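Local coordinates for protein 7,8-dihydro-6-hydroxymethylpterin pyrophosphokinase-dihydropteroate synthase (PDB 6JWS) that probably catalyses two successive steps of folate biosynthesis, the ATP-dependent pyrophosphorylation of a hydroxymethyl-dihydropterin and its condensation with 4-aminobenzoate to dihydropteroate, at residues I33-L38 with R569-F574; V377-I382 with L497-N502; V428-G433 with L684-D689; N487-C492 with I514-K519. The protein carries 1 engineered substitution. All coordinates share one frame; numbering follows the deposited sequence.

Interaction 1 of 4, residues I33-L38 with R569-F574; sequences ILETAL and RYRILF
The phenol ring of Tyr-570 and the guanidinium of Arg-571 both receive the carboxylate oxygen OE2 of Glu-35 at an edge, near the plane of each. The carboxylate is turned by 34° against the guanidinium and by a similar amount against the ring. OE2 of Glu-35 carries most of the load: it accepts the hydroxyl OH of Tyr-570 at 2.7 Å through its anti lone pair. On its syn side the same oxygen takes NE of Arg-571, also at 2.7 Å, in a nearly straight bond (171°). The arginine grips side-on, because its NH2 reaches the second oxygen, OE1 of Glu-35, at 2.9 Å, though this donor is tilted out of the carboxylate plane. The result is a buried salt bridge with a tyrosine added, and three donors should stabilise the charged form of the glutamate. Tyr-570 takes the first torsion that wedges CG between backbone N and carbonyl carbon (chi1 54°), which points its ring at the helix; there CD1 of Leu-38 rests 3.6 Å from the Tyr-570 OH. The contact is one place where the pyrophosphokinase and synthase parts of the chain meet through a buried polar cluster. Helix 30-44 packs on strands 16-24 and 46-57 of the antiparallel pyrophosphokinase sheet, while 569-574 leads into strand 572-575 of the synthase barrel. Arg-571 is further bonded to Lys-379 O and Ser-525 OG, and Phe-523 packs against both Glu-35 and Arg-571.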
# COMPACT_ATOMS: atom_id res chain seq x y z
N ILE B 33 8.48 13.21 33.63
CA ILE B 33 9.80 13.56 34.14
C ILE B 33 10.35 14.72 33.32
O ILE B 33 10.77 15.74 33.88
CB ILE B 33 10.75 12.34 34.14
CG1 ILE B 33 10.26 11.17 35.00
CG2 ILE B 33 12.17 12.75 34.50
CD1 ILE B 33 9.43 11.57 36.20
N LEU B 34 10.33 14.57 31.99
CA LEU B 34 11.01 15.55 31.14
C LEU B 34 10.24 16.87 31.11
O LEU B 34 10.86 17.94 31.08
CB LEU B 34 11.27 14.95 29.75
CG LEU B 34 12.29 13.81 29.73
CD1 LEU B 34 12.19 12.99 28.45
CD2 LEU B 34 13.71 14.34 29.93
N GLU B 35 8.91 16.81 31.18
CA GLU B 35 8.14 18.05 31.21
C GLU B 35 8.26 18.78 32.55
O GLU B 35 8.23 20.01 32.59
CB GLU B 35 6.69 17.82 30.76
CG GLU B 35 6.58 17.38 29.31
CD GLU B 35 5.24 17.53 28.59
OE1 GLU B 35 4.17 17.43 29.25
OE2 GLU B 35 5.28 17.75 27.36
N THR B 36 8.40 18.03 33.65
CA THR B 36 8.65 18.62 34.97
C THR B 36 9.96 19.42 34.93
O THR B 36 10.00 20.57 35.37
CB THR B 36 8.65 17.53 36.06
OG1 THR B 36 7.37 16.89 36.12
CG2 THR B 36 9.05 18.05 37.43
N ALA B 37 11.01 18.82 34.36
CA ALA B 37 12.28 19.51 34.18
C ALA B 37 12.13 20.72 33.27
O ALA B 37 12.75 21.75 33.53
CB ALA B 37 13.35 18.56 33.68
N LEU B 38 11.31 20.61 32.20
CA LEU B 38 11.09 21.78 31.34
C LEU B 38 10.53 22.93 32.15
O LEU B 38 10.98 24.06 32.00
CB LEU B 38 10.13 21.47 30.19
CG LEU B 38 10.70 20.71 28.99
CD1 LEU B 38 9.59 20.40 27.99
CD2 LEU B 38 11.81 21.48 28.31
N ARG B 569 8.21 21.01 20.85
CA ARG B 569 8.15 20.60 19.45
C ARG B 569 7.32 19.33 19.26
O ARG B 569 6.57 19.23 18.28
CB ARG B 569 9.55 20.41 18.87
CG ARG B 569 9.58 20.20 17.36
CD ARG B 569 11.00 20.05 16.81
NE ARG B 569 11.74 21.28 17.03
CZ ARG B 569 11.92 22.20 16.10
NH1 ARG B 569 11.48 22.00 14.86
NH2 ARG B 569 12.57 23.31 16.42
N TYR B 570 7.45 18.36 20.17
CA TYR B 570 6.84 17.05 20.04
C TYR B 570 5.34 17.11 20.34
O TYR B 570 4.65 16.09 20.28
CB TYR B 570 7.57 16.04 20.94
CG TYR B 570 7.66 16.47 22.38
CD1 TYR B 570 6.62 16.22 23.25
CD2 TYR B 570 8.76 17.16 22.86
CE1 TYR B 570 6.65 16.65 24.56
CE2 TYR B 570 8.82 17.58 24.17
CZ TYR B 570 7.77 17.31 25.03
OH TYR B 570 7.78 17.73 26.33
N ARG B 571 4.80 18.30 20.65
CA ARG B 571 3.38 18.42 20.97
C ARG B 571 2.61 19.15 19.86
O ARG B 571 1.44 19.48 20.05
CB ARG B 571 3.17 19.14 22.31
CG ARG B 571 3.34 18.25 23.53
CD ARG B 571 2.98 18.96 24.83
NE ARG B 571 3.00 18.08 25.98
CZ ARG B 571 2.00 17.31 26.38
NH1 ARG B 571 0.86 17.29 25.68
NH2 ARG B 571 2.13 16.56 27.46
N ILE B 572 3.24 19.36 18.71
CA ILE B 572 2.63 20.15 17.64
C ILE B 572 2.38 19.23 16.45
O ILE B 572 3.31 18.60 15.97
CB ILE B 572 3.56 21.31 17.24
CG1 ILE B 572 3.82 22.23 18.44
CG2 ILE B 572 3.02 22.07 16.04
CD1 ILE B 572 4.96 23.19 18.25
N LEU B 573 1.13 19.17 15.98
CA LEU B 573 0.77 18.31 14.86
C LEU B 573 0.38 19.19 13.68
O LEU B 573 -0.08 20.31 13.88
CB LEU B 573 -0.36 17.41 15.32
CG LEU B 573 -0.00 16.56 16.55
CD1 LEU B 573 -0.80 17.01 17.75
CD2 LEU B 573 -0.27 15.10 16.27
N PHE B 574 0.62 18.67 12.46
CA PHE B 574 0.38 19.39 11.22
C PHE B 574 -0.87 18.84 10.56
O PHE B 574 -1.11 17.63 10.58
CB PHE B 574 1.50 19.15 10.21
CG PHE B 574 2.82 19.80 10.52
CD1 PHE B 574 3.46 19.58 11.73
CD2 PHE B 574 3.49 20.54 9.57
CE1 PHE B 574 4.69 20.17 11.99
CE2 PHE B 574 4.71 21.16 9.84
CZ PHE B 574 5.30 20.98 11.06

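Interaction 2 of 4, residues V377-I382 with L497-N502; sequences VLKDRI and LVDILN. With PT1 (pteroic acid), chain I.
Lys-379 and Asp-499 bring their CA atoms to within 6.0 Å, yet no direct hydrogen bond joins the loop 377-382 to the run-in of strand 500-503. The polar links run through water. One molecule sits 2.8 Å from Leu-378 O and 2.6 Å from Asp-499 O, between two carbonyls that cannot bond each other, where it can donate to either, though other acceptors nearby compete for its protons. The extended chain of Lys-379, with CG anti to the backbone N (chi1 -174°), passes obliquely across the carboxylate of Asp-499, so that methylene carbon CG lies 3.6 Å from OD1. The charges themselves stay beyond salt-bridge range, NZ of Lys-379 being 4.2 Å from OD1 of Asp-499; a second water accepts from NZ and donates to OD2 of Asp-499. That OD2 also takes the backbone N of Ile-479, which fixes the carboxylate from the barrel side. Deeper in, CD2 of Leu-378 meets CD1 of Ile-500 at 4.0 Å, while CG1 of Ile-500 rests against the Leu-378 carbonyl oxygen. Further along the strand, Asn-502 reads the pterin of bound pteroic acid: its OD1 accepts from N11 at 2.9 Å and its ND2 donates to N9. This is the layout of a TIM-barrel dihydropteroate synthase, with the pterin recognised toward the C-terminal end of a parallel strand whose N-terminal end, here, is covered by a turn between two strands of the kinase sheet.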
# COMPACT_ATOMS: atom_id res chain seq x y z
N VAL B 377 3.68 13.64 21.43
CA VAL B 377 2.81 13.44 22.59
C VAL B 377 1.42 14.03 22.35
O VAL B 377 1.29 15.20 21.98
CB VAL B 377 3.46 13.96 23.90
CG1 VAL B 377 2.53 13.80 25.10
CG2 VAL B 377 4.78 13.27 24.18
N LEU B 378 0.39 13.21 22.54
CA LEU B 378 -0.98 13.68 22.38
C LEU B 378 -1.53 14.20 23.70
O LEU B 378 -2.22 15.22 23.74
CB LEU B 378 -1.85 12.52 21.88
CG LEU B 378 -1.63 12.13 20.42
CD1 LEU B 378 -2.41 10.87 20.07
CD2 LEU B 378 -2.02 13.29 19.50
N LYS B 379 -1.26 13.46 24.78
CA LYS B 379 -1.79 13.82 26.08
C LYS B 379 -0.66 13.80 27.10
O LYS B 379 -0.03 14.83 27.36
CB LYS B 379 -3.00 12.94 26.42
CG LYS B 379 -3.73 13.32 27.71
CD LYS B 379 -4.77 12.29 28.16
CE LYS B 379 -5.21 12.52 29.60
NZ LYS B 379 -6.51 11.88 29.91
N ASP B 380 -0.36 12.61 27.63
CA ASP B 380 0.65 12.46 28.66
C ASP B 380 1.47 11.18 28.43
O ASP B 380 2.26 10.80 29.28
CB ASP B 380 0.04 12.56 30.07
CG ASP B 380 -1.13 11.63 30.36
OD1 ASP B 380 -1.28 10.61 29.64
OD2 ASP B 380 -1.89 11.93 31.32
N ARG B 381 1.29 10.54 27.27
CA ARG B 381 1.99 9.31 26.95
C ARG B 381 2.80 9.45 25.65
O ARG B 381 2.47 10.23 24.76
CB ARG B 381 0.98 8.16 26.87
CG ARG B 381 0.99 7.21 28.06
CD ARG B 381 0.70 7.79 29.44
NE ARG B 381 1.57 7.22 30.47
CZ ARG B 381 1.38 7.31 31.79
NH1 ARG B 381 0.32 7.94 32.28
NH2 ARG B 381 2.25 6.75 32.62
N ILE B 382 3.86 8.64 25.56
CA ILE B 382 4.70 8.46 24.38
C ILE B 382 3.89 7.85 23.23
O ILE B 382 3.23 6.83 23.40
CB ILE B 382 5.87 7.53 24.79
CG1 ILE B 382 6.88 8.25 25.67
CG2 ILE B 382 6.53 6.86 23.59
CD1 ILE B 382 7.87 7.28 26.28
N LEU B 497 -11.35 20.06 30.78
CA LEU B 497 -12.34 19.42 29.94
C LEU B 497 -11.70 18.85 28.67
O LEU B 497 -12.35 18.07 27.99
CB LEU B 497 -13.47 20.42 29.60
CG LEU B 497 -14.22 21.01 30.80
CD1 LEU B 497 -15.34 21.92 30.36
CD2 LEU B 497 -14.78 19.90 31.68
N VAL B 498 -10.45 19.24 28.37
CA VAL B 498 -9.84 18.94 27.09
C VAL B 498 -8.34 18.68 27.25
O VAL B 498 -7.73 19.17 28.21
CB VAL B 498 -10.10 20.04 26.03
CG1 VAL B 498 -11.58 20.24 25.76
CG2 VAL B 498 -9.43 21.37 26.38
N ASP B 499 -7.77 17.96 26.28
CA ASP B 499 -6.34 17.71 26.17
C ASP B 499 -5.69 18.47 25.01
O ASP B 499 -4.52 18.82 25.11
CB ASP B 499 -6.10 16.22 25.97
CG ASP B 499 -6.76 15.45 27.09
OD1 ASP B 499 -6.35 15.70 28.26
OD2 ASP B 499 -7.72 14.68 26.79
N ILE B 500 -6.39 18.67 23.89
CA ILE B 500 -5.74 19.09 22.66
C ILE B 500 -6.50 20.29 22.08
O ILE B 500 -7.72 20.25 22.00
CB ILE B 500 -5.70 17.93 21.63
CG1 ILE B 500 -4.74 16.82 22.05
CG2 ILE B 500 -5.34 18.46 20.23
CD1 ILE B 500 -4.82 15.55 21.22
N LEU B 501 -5.76 21.35 21.71
CA LEU B 501 -6.33 22.40 20.88
C LEU B 501 -6.24 21.99 19.40
O LEU B 501 -5.16 21.69 18.88
CB LEU B 501 -5.61 23.73 21.16
CG LEU B 501 -5.97 24.90 20.22
CD1 LEU B 501 -7.44 25.30 20.33
CD2 LEU B 501 -5.10 26.12 20.51
N ASN B 502 -7.38 22.00 18.73
CA ASN B 502 -7.45 21.83 17.29
C ASN B 502 -7.81 23.18 16.67
O ASN B 502 -8.98 23.56 16.63
CB ASN B 502 -8.47 20.75 16.93
CG ASN B 502 -8.68 20.63 15.44
OD1 ASN B 502 -7.84 21.09 14.67
ND2 ASN B 502 -9.80 20.04 15.02
C2 PT1 I . -9.98 19.26 9.24
C3 PT1 I . -11.28 19.76 9.69
C5 PT1 I . -11.34 20.27 11.06
N6 PT1 I . -12.39 19.76 8.91
C7 PT1 I . -9.00 19.79 11.33
N9 PT1 I . -10.20 20.25 11.82
C10 PT1 I . -13.55 20.27 9.40
N11 PT1 I . -7.86 19.81 12.11
C12 PT1 I . -13.60 20.78 10.69
C21 PT1 I . -15.52 19.98 2.02
O22 PT1 I . -16.42 19.16 1.72
O1 PT1 I . -9.85 18.78 7.99
N4 PT1 I . -8.92 19.29 10.07
N8 PT1 I . -12.51 20.75 11.49
C13 PT1 I . -14.76 20.31 8.50
N14 PT1 I . -14.53 21.34 7.46
C15 PT1 I . -14.76 21.04 6.16
C16 PT1 I . -13.99 21.65 5.14
C17 PT1 I . -15.80 20.10 5.84
C18 PT1 I . -14.25 21.30 3.79
C19 PT1 I . -16.05 19.78 4.49
C20 PT1 I . -15.26 20.37 3.47
O23 PT1 I . -14.82 20.49 1.13
O HOH W 1 -2.32 17.45 25.37
O HOH W 2 -8.61 12.79 28.51

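Interaction 3 of 4, residues V428-G433 with L684-D689. With MG (magnesium ion), chain O; PT1 (pteroic acid), chain I.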
# COMPACT_ATOMS: atom_id res chain seq x y z
N VAL B 428 -9.22 9.42 20.00
CA VAL B 428 -9.42 10.83 20.29
C VAL B 428 -10.84 11.17 19.89
O VAL B 428 -11.36 10.60 18.93
CB VAL B 428 -8.41 11.74 19.55
CG1 VAL B 428 -8.69 13.22 19.83
CG2 VAL B 428 -6.98 11.41 19.93
N ILE B 429 -11.45 12.08 20.64
CA ILE B 429 -12.69 12.70 20.22
C ILE B 429 -12.41 14.18 19.98
O ILE B 429 -11.89 14.84 20.90
CB ILE B 429 -13.80 12.54 21.28
CG1 ILE B 429 -13.97 11.10 21.75
CG2 ILE B 429 -15.11 13.15 20.77
CD1 ILE B 429 -14.16 10.11 20.63
N ASP B 430 -12.82 14.67 18.79
CA ASP B 430 -12.76 16.07 18.40
C ASP B 430 -14.16 16.68 18.53
O ASP B 430 -15.07 16.37 17.75
CB ASP B 430 -12.20 16.27 16.98
CG ASP B 430 -11.82 17.71 16.62
OD1 ASP B 430 -11.19 18.40 17.46
OD2 ASP B 430 -12.11 18.14 15.45
N ILE B 431 -14.31 17.57 19.50
CA ILE B 431 -15.61 18.19 19.69
C ILE B 431 -15.53 19.61 19.15
O ILE B 431 -14.53 20.30 19.38
CB ILE B 431 -16.04 18.17 21.17
CG1 ILE B 431 -17.51 18.58 21.33
CG2 ILE B 431 -15.14 19.05 22.03
CD1 ILE B 431 -18.03 18.42 22.76
N GLY B 432 -16.58 20.05 18.46
CA GLY B 432 -16.66 21.44 18.04
C GLY B 432 -18.09 21.97 18.06
O GLY B 432 -19.07 21.21 17.98
N GLY B 433 -18.19 23.31 18.17
CA GLY B 433 -19.44 24.04 18.12
C GLY B 433 -19.40 25.21 17.15
O GLY B 433 -20.30 26.05 17.14
N LEU B 684 -2.84 10.63 12.61
CA LEU B 684 -4.23 10.72 13.08
C LEU B 684 -5.13 11.03 11.89
O LEU B 684 -4.75 11.83 11.03
CB LEU B 684 -4.41 11.80 14.15
CG LEU B 684 -3.61 11.61 15.45
CD1 LEU B 684 -2.29 12.37 15.36
CD2 LEU B 684 -4.38 12.08 16.67
N ILE B 685 -6.31 10.39 11.89
CA ILE B 685 -7.31 10.68 10.88
C ILE B 685 -8.62 11.02 11.61
O ILE B 685 -9.01 10.38 12.60
CB ILE B 685 -7.45 9.52 9.86
CG1 ILE B 685 -7.80 8.19 10.54
CG2 ILE B 685 -6.17 9.38 9.02
CD1 ILE B 685 -8.15 7.05 9.59
N ARG B 686 -9.28 12.07 11.10
CA ARG B 686 -10.43 12.68 11.75
C ARG B 686 -11.65 12.22 10.97
O ARG B 686 -11.79 12.59 9.81
CB ARG B 686 -10.29 14.21 11.68
CG ARG B 686 -11.35 14.99 12.44
CD ARG B 686 -11.15 16.48 12.19
NE ARG B 686 -12.22 17.24 12.80
CZ ARG B 686 -13.36 17.58 12.20
NH1 ARG B 686 -13.57 17.27 10.93
NH2 ARG B 686 -14.26 18.28 12.86
N VAL B 687 -12.50 11.41 11.60
CA VAL B 687 -13.52 10.72 10.82
C VAL B 687 -14.88 10.78 11.52
O VAL B 687 -14.96 10.84 12.76
CB VAL B 687 -13.10 9.26 10.49
CG1 VAL B 687 -11.80 9.20 9.68
CG2 VAL B 687 -13.01 8.38 11.74
N HIS B 688 -15.95 10.75 10.72
CA HIS B 688 -17.30 10.59 11.26
C HIS B 688 -17.62 9.12 11.52
O HIS B 688 -18.44 8.81 12.38
CB HIS B 688 -18.36 11.11 10.29
CG HIS B 688 -18.24 12.56 9.97
ND1 HIS B 688 -17.45 13.01 8.91
CD2 HIS B 688 -18.81 13.66 10.53
CE1 HIS B 688 -17.55 14.32 8.83
NE2 HIS B 688 -18.37 14.74 9.81
N ASP B 689 -17.02 8.21 10.75
CA ASP B 689 -17.45 6.82 10.70
C ASP B 689 -16.39 5.96 11.41
O ASP B 689 -15.50 5.41 10.77
CB ASP B 689 -17.79 6.43 9.26
CG ASP B 689 -18.87 7.30 8.63
OD1 ASP B 689 -20.07 7.06 8.91
OD2 ASP B 689 -18.53 8.23 7.83
MG MG O . -21.45 5.42 9.75
C2 PT1 I . -9.98 19.26 9.24
C3 PT1 I . -11.28 19.76 9.69
C5 PT1 I . -11.34 20.27 11.06
N6 PT1 I . -12.39 19.76 8.91
C7 PT1 I . -9.00 19.79 11.33
N9 PT1 I . -10.20 20.25 11.82
C10 PT1 I . -13.55 20.27 9.40
N11 PT1 I . -7.86 19.81 12.11
C12 PT1 I . -13.60 20.78 10.69
C21 PT1 I . -15.52 19.98 2.02
O22 PT1 I . -16.42 19.16 1.72
O1 PT1 I . -9.85 18.78 7.99
N4 PT1 I . -8.92 19.29 10.07
N8 PT1 I . -12.51 20.75 11.49
C13 PT1 I . -14.76 20.31 8.50
N14 PT1 I . -14.53 21.34 7.46
C15 PT1 I . -14.76 21.04 6.16
C16 PT1 I . -13.99 21.65 5.14
C17 PT1 I . -15.80 20.10 5.84
C18 PT1 I . -14.25 21.30 3.79
C19 PT1 I . -16.05 19.78 4.49
C20 PT1 I . -15.26 20.37 3.47
O23 PT1 I . -14.82 20.49 1.13
O HOH W 3 -14.80 18.50 15.79
O HOH W 4 -22.97 3.64 10.26
O HOH W 5 -20.41 4.90 11.58
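OD2 of Asp-430 is the polar atom on which this contact turns. NE of Arg-686 donates to it at 2.8 Å, almost straight (172°) and in the guanidinium plane, but from the anti side of the carboxylate and 24° out of its plane. NH2 of Arg-686 adds a weak bond at 3.4 Å to the same oxygen, so the salt bridge rests on one oxygen, with the two flat groups set nearly perpendicular (79°). A water accepts from Arg-686 NH2 and gives weak bonds to OD2 and to the backbone O of Asp-430, while Asn-502 ND2 is a further weak donor to OD2; OD1 of Asp-430 takes Ser-480 OG. Strands 428-432 and 684-687 are not paired directly: strand 390-396 runs between them in the parallel barrel of this TIM-barrel synthase, and the side chains meet across it. Nearer the N-terminal ends of the strands CG2 of Val-428 and CD2 of Leu-684 touch at 4.2 Å. Held at its edge by the aspartate, the guanidinium of Arg-686 offers a face to bound pteroic acid, whose N8 stands 3.3 Å above the plane, over its centre. Past the strand end, Asp-689 turns to another task: its OD1 binds a magnesium ion at 2.3 Å, together with Met-648 O, Glu-692 OE2 and two waters, while its OD2 forms a salt bridge with Arg-608 NE.

Interaction 4 of 4, residues N487-C492 with I514-K519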
# COMPACT_ATOMS: atom_id res chain seq x y z
N ASN B 487 -11.39 32.41 24.56
CA ASN B 487 -12.25 32.31 25.74
C ASN B 487 -12.78 30.89 25.91
O ASN B 487 -12.81 30.37 27.02
CB ASN B 487 -13.35 33.37 25.76
CG ASN B 487 -12.81 34.71 26.23
OD1 ASN B 487 -11.82 34.76 26.95
ND2 ASN B 487 -13.41 35.81 25.81
N VAL B 488 -13.17 30.26 24.80
CA VAL B 488 -13.68 28.90 24.84
C VAL B 488 -12.56 27.97 25.32
O VAL B 488 -12.74 27.24 26.30
CB VAL B 488 -14.27 28.47 23.48
CG1 VAL B 488 -14.47 26.96 23.38
CG2 VAL B 488 -15.57 29.21 23.18
N PHE B 489 -11.39 28.06 24.68
CA PHE B 489 -10.30 27.18 25.06
C PHE B 489 -9.92 27.38 26.53
O PHE B 489 -9.65 26.39 27.21
CB PHE B 489 -9.06 27.31 24.16
CG PHE B 489 -8.04 26.20 24.39
CD1 PHE B 489 -8.36 24.87 24.13
CD2 PHE B 489 -6.77 26.47 24.87
CE1 PHE B 489 -7.44 23.86 24.34
CE2 PHE B 489 -5.84 25.46 25.05
CZ PHE B 489 -6.18 24.15 24.80
N LYS B 490 -9.88 28.64 27.00
CA LYS B 490 -9.52 28.94 28.38
C LYS B 490 -10.46 28.25 29.38
O LYS B 490 -10.02 27.62 30.33
CB LYS B 490 -9.43 30.45 28.62
CG LYS B 490 -9.01 30.85 30.04
CD LYS B 490 -8.79 32.35 30.22
CE LYS B 490 -8.86 32.79 31.67
NZ LYS B 490 -8.05 31.92 32.56
N GLU B 491 -11.77 28.35 29.15
CA GLU B 491 -12.72 27.76 30.09
C GLU B 491 -12.56 26.24 30.09
O GLU B 491 -12.74 25.60 31.12
CB GLU B 491 -14.15 28.17 29.75
CG GLU B 491 -15.16 27.77 30.82
CD GLU B 491 -16.63 28.03 30.51
OE1 GLU B 491 -16.94 28.57 29.43
OE2 GLU B 491 -17.47 27.65 31.33
N CYS B 492 -12.18 25.66 28.94
CA CYS B 492 -12.02 24.22 28.84
C CYS B 492 -10.79 23.76 29.62
O CYS B 492 -10.89 22.80 30.36
CB CYS B 492 -11.95 23.74 27.40
SG CYS B 492 -13.52 23.92 26.53
N ILE B 514 -1.99 30.49 22.45
CA ILE B 514 -0.77 29.71 22.58
C ILE B 514 -0.30 29.69 24.03
O ILE B 514 0.14 28.65 24.54
CB ILE B 514 0.28 30.25 21.58
CG1 ILE B 514 0.05 29.68 20.19
CG2 ILE B 514 1.72 30.04 22.05
CD1 ILE B 514 0.60 30.57 19.09
N LYS B 515 -0.48 30.81 24.73
CA LYS B 515 -0.15 30.90 26.14
C LYS B 515 -1.00 29.95 26.96
O LYS B 515 -0.61 29.54 28.05
CB LYS B 515 -0.43 32.30 26.70
CG LYS B 515 0.35 33.46 26.09
CD LYS B 515 0.02 34.71 26.88
CE LYS B 515 -0.37 35.90 26.03
NZ LYS B 515 -1.56 36.61 26.56
N LEU B 516 -2.17 29.58 26.44
CA LEU B 516 -3.03 28.65 27.15
C LEU B 516 -2.52 27.21 27.03
O LEU B 516 -3.02 26.36 27.76
CB LEU B 516 -4.46 28.78 26.62
CG LEU B 516 -5.18 30.12 26.80
CD1 LEU B 516 -6.61 30.04 26.27
CD2 LEU B 516 -5.22 30.53 28.28
N LEU B 517 -1.56 26.92 26.13
CA LEU B 517 -1.10 25.54 25.93
C LEU B 517 -0.06 25.17 26.98
O LEU B 517 0.48 24.06 26.97
CB LEU B 517 -0.48 25.35 24.54
CG LEU B 517 -1.38 25.65 23.35
CD1 LEU B 517 -0.55 25.69 22.08
CD2 LEU B 517 -2.50 24.62 23.26
N LYS B 518 0.22 26.12 27.88
CA LYS B 518 1.24 25.99 28.91
C LYS B 518 0.65 26.42 30.26
O LYS B 518 0.01 27.47 30.36
CB LYS B 518 2.44 26.86 28.54
CG LYS B 518 3.52 26.14 27.76
CD LYS B 518 4.43 26.99 26.89
CE LYS B 518 4.87 28.32 27.48
NZ LYS B 518 4.55 29.42 26.54
N LYS B 519 0.82 25.58 31.27
CA LYS B 519 0.56 25.96 32.65
C LYS B 519 1.81 25.69 33.48
O LYS B 519 2.84 25.31 32.93
CB LYS B 519 -0.65 25.19 33.18
CG LYS B 519 -2.00 25.62 32.62
CD LYS B 519 -3.13 25.44 33.61
CE LYS B 519 -3.46 23.99 33.92
NZ LYS B 519 -4.68 23.56 33.21
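Leu-516 gives up more surface to this contact than any other residue, and it divides its side chain between two partners on helix 486-494. Its CB sits at the edge of the Phe-489 ring, near the ring plane, 3.7 Å from CD2. The two side chains run antiparallel alongside each other, and the leucine tip continues to the helix backbone: CD1 of Leu-516 lies 3.6 Å from the backbone N of Lys-490 and 3.7 Å from its CB. Phe-489 has CG anti to the backbone N (chi1 -168°), and the ring is thereby swung toward 514-519, where CD2 of Leu-517 approaches CE2 obliquely at 3.9 Å. Lys-490 takes part through its backbone N and the first carbons of its chain, crossing Leu-516 at about a right angle. Phe-489 also packs on Ile-481 and Ile-513, so the contact ties an outer helix of the barrel to the connection between strands 500-503 and 525-529. No hydrogen bond crosses between the two segments, so their fit rests on apolar side-chain packing, while the Lys-490 ammonium leads away from it to a salt bridge with Asp-494.

From the N terminus, 33-38 opens first, and interaction 1 closes over more than five hundred residues, tying a kinase helix to the approach of barrel strand 572-575. Interaction 2 lies wholly within that span, joining the turn after strand 372-377 to strand 500-503. Interaction 3 starts inside both and ends near the C terminus, so it crosses each of them, and it links two barrel strands. Interaction 4 is the shortest closure; it falls within 1 and 3 but crosses 2. Direct touches run from Tyr-570 to Val-377, from Leu-378 to Leu-684 and from Phe-489 to Leu-501, with interaction 2 as the shared junction, touching each of the other three.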